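Local coordinates for conserved membrane protein (Chlamydia abortus, PDB 6GZU), which acts as a secreted effector that combines deubiquitinating and acetyltransferase activities and induces Golgi fragmentation, this chain being the part that carries its CE-clan catalytic domain, at residues 44-49 with 101-106. Residues are numbered along the deposited sequence; the frame is centred on the assembly and turned at random.
Sequences TPSTCF and YAYPLW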
loop_
_atom_site.group_PDB
_atom_site.type_symbol
_atom_site.label_atom_id
_atom_site.label_comp_id
_atom_site.label_asym_id
_atom_site.label_seq_id
_atom_site.Cartn_x
_atom_site.Cartn_y
_atom_site.Cartn_z
ATOM N N THR A 44 -4.662 0.974 10.775
ATOM C CA THR A 44 -5.825 0.563 9.976
ATOM C C THR A 44 -5.394 0.235 8.551
ATOM O O THR A 44 -4.978 1.135 7.802
ATOM C CB THR A 44 -6.890 1.699 9.938
ATOM O OG1 THR A 44 -7.230 2.088 11.283
ATOM C CG2 THR A 44 -8.153 1.259 9.181
ATOM N N PRO A 45 -5.509 -1.041 8.131
ATOM C CA PRO A 45 -5.233 -1.345 6.710
ATOM C C PRO A 45 -6.318 -0.734 5.837
ATOM O O PRO A 45 -7.409 -0.443 6.337
ATOM C CB PRO A 45 -5.396 -2.878 6.605
ATOM C CG PRO A 45 -5.516 -3.356 8.052
ATOM C CD PRO A 45 -5.960 -2.217 8.900
ATOM N N SER A 46 -6.032 -0.559 4.555
ATOM C CA SER A 46 -7.059 -0.075 3.611
ATOM C C SER A 46 -7.848 -1.254 3.048
ATOM O O SER A 46 -7.431 -2.420 3.191
ATOM C CB SER A 46 -6.390 0.648 2.444
ATOM O OG SER A 46 -5.604 1.757 2.935
ATOM N N THR A 47 -8.989 -0.959 2.423
ATOM C CA THR A 47 -9.789 -1.960 1.709
ATOM C C THR A 47 -10.169 -1.351 0.375
ATOM O O THR A 47 -9.917 -0.167 0.121
ATOM C CB THR A 47 -11.112 -2.279 2.448
ATOM O OG1 THR A 47 -11.986 -1.132 2.378
ATOM C CG2 THR A 47 -10.856 -2.640 3.918
ATOM N N CYS A 48 -10.852 -2.096 -0.476
ATOM C CA CYS A 48 -11.278 -1.521 -1.749
ATOM C C CYS A 48 -12.227 -0.328 -1.547
ATOM O O CYS A 48 -12.300 0.527 -2.406
ATOM C CB CYS A 48 -11.939 -2.581 -2.645
ATOM S SG CYS A 48 -13.366 -3.437 -1.925
ATOM N N PHE A 49 -12.937 -0.301 -0.429
ATOM C CA PHE A 49 -13.898 0.765 -0.160
ATOM C C PHE A 49 -13.251 1.979 0.475
ATOM O O PHE A 49 -13.808 3.060 0.374
ATOM C CB PHE A 49 -15.044 0.265 0.728
ATOM C CG PHE A 49 -15.864 -0.813 0.108
ATOM C CD1 PHE A 49 -16.621 -0.561 -1.000
ATOM C CD2 PHE A 49 -15.875 -2.077 0.647
ATOM C CE1 PHE A 49 -17.375 -1.558 -1.590
ATOM C CE2 PHE A 49 -16.650 -3.071 0.087
ATOM C CZ PHE A 49 -17.422 -2.819 -1.030
ATOM N N TYR A 101 3.714 6.168 -2.590
ATOM C CA TYR A 101 2.807 5.890 -1.478
ATOM C C TYR A 101 2.321 4.466 -1.631
ATOM O O TYR A 101 1.666 4.145 -2.614
ATOM C CB TYR A 101 1.614 6.862 -1.528
ATOM C CG TYR A 101 1.992 8.303 -1.230
ATOM C CD1 TYR A 101 2.799 9.030 -2.101
ATOM C CD2 TYR A 101 1.480 8.964 -0.092
ATOM C CE1 TYR A 101 3.153 10.364 -1.793
ATOM C CE2 TYR A 101 1.794 10.293 0.203
ATOM C CZ TYR A 101 2.643 10.974 -0.650
ATOM O OH TYR A 101 3.004 12.282 -0.365
ATOM N N ALA A 102 2.622 3.596 -0.668
ATOM C CA ALA A 102 2.298 2.188 -0.827
ATOM C C ALA A 102 1.354 1.677 0.258
ATOM O O ALA A 102 1.722 1.729 1.448
ATOM C CB ALA A 102 3.561 1.341 -0.891
ATOM N N TYR A 103 0.187 1.150 -0.128
ATOM C CA TYR A 103 -0.876 0.819 0.803
ATOM C C TYR A 103 -1.205 -0.647 0.791
ATOM O O TYR A 103 -1.718 -1.187 -0.201
ATOM C CB TYR A 103 -2.179 1.524 0.351
ATOM C CG TYR A 103 -2.107 3.026 0.433
ATOM C CD1 TYR A 103 -1.509 3.781 -0.593
ATOM C CD2 TYR A 103 -2.560 3.683 1.575
ATOM C CE1 TYR A 103 -1.413 5.176 -0.471
ATOM C CE2 TYR A 103 -2.452 5.067 1.725
ATOM C CZ TYR A 103 -1.858 5.801 0.720
ATOM O OH TYR A 103 -1.776 7.169 0.887
ATOM N N PRO A 104 -0.994 -1.305 1.926
ATOM C CA PRO A 104 -1.515 -2.686 2.072
ATOM C C PRO A 104 -3.036 -2.623 2.040
ATOM O O PRO A 104 -3.659 -1.772 2.714
ATOM C CB PRO A 104 -1.014 -3.101 3.474
ATOM C CG PRO A 104 0.227 -2.199 3.686
ATOM C CD PRO A 104 -0.145 -0.886 3.059
ATOM N N LEU A 105 -3.654 -3.510 1.267
ATOM C CA LEU A 105 -5.089 -3.489 1.058
ATOM C C LEU A 105 -5.622 -4.886 1.381
ATOM O O LEU A 105 -5.189 -5.860 0.754
ATOM C CB LEU A 105 -5.423 -3.027 -0.381
ATOM C CG LEU A 105 -6.875 -2.640 -0.687
ATOM C CD1 LEU A 105 -7.048 -1.785 -1.906
ATOM C CD2 LEU A 105 -7.607 -3.962 -1.002
ATOM N N TRP A 106 -6.566 -4.944 2.317
ATOM C CA TRP A 106 -7.153 -6.170 2.864
ATOM C C TRP A 106 -8.480 -6.434 2.169
ATOM O O TRP A 106 -9.253 -5.515 1.937
ATOM C CB TRP A 106 -7.423 -5.957 4.346
ATOM C CG TRP A 106 -7.848 -7.179 5.059
ATOM C CD1 TRP A 106 -7.035 -8.051 5.729
ATOM C CD2 TRP A 106 -9.198 -7.671 5.236
ATOM N NE1 TRP A 106 -7.786 -9.071 6.291
ATOM C CE2 TRP A 106 -9.110 -8.859 6.008
ATOM C CE3 TRP A 106 -10.465 -7.233 4.813
ATOM C CZ2 TRP A 106 -10.233 -9.602 6.359
ATOM C CZ3 TRP A 106 -11.593 -7.994 5.157
ATOM C CH2 TRP A 106 -11.465 -9.149 5.926
HETATM O O HOH W 1 -3.162 0.824 3.693
HETATM O O HOH W 2 -11.149 -4.842 0.093
#
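Ser46 is held through both its backbone N and its O by one edge of strand 100-107. Its N donates to Pro104 O at 3.2 Å, in the plane of that carbonyl, and its O accepts a nearly straight bond from Trp106 N at 2.8 Å. Leu105 CA adds a CA-H...O contact to the same oxygen. Proline suits position 104, where the loop needs only a carbonyl from it.

Two waters extend the pairing. One joins Ser46 OG to Pro104 O, the hydroxyl being set beside its own backbone N (chi1 -59°) and lying oblique to the Tyr103 ring, whose OH bonds Asp58. The other accepts from Cys48 N at 2.8 Å and donates to Trp106 O, bridging two atoms that are 4.5 Å apart, too far for a direct bond.

Apolar packing secures the crossing. Leu105, with CG anti to its backbone N (chi1 -166°), lays CG 3.7 Å from Thr47 C and brings CD2 to Cys48 N, so that within this contact its branched end lies on the Thr47-Cys48 backbone, while Ile51 and Val138 also touch it. Pro45 CB rests 4.3 Å from Trp106 CB, while the indole leads away to bond Ser133 through NE1.

The result is a single beta bridge, Ser46 with Leu105, between paths 77° apart: the loop before helix 51-58 is pinned across a strand of the central mixed sheet, within a fold consistent with the Ulp1-like cysteine protease family.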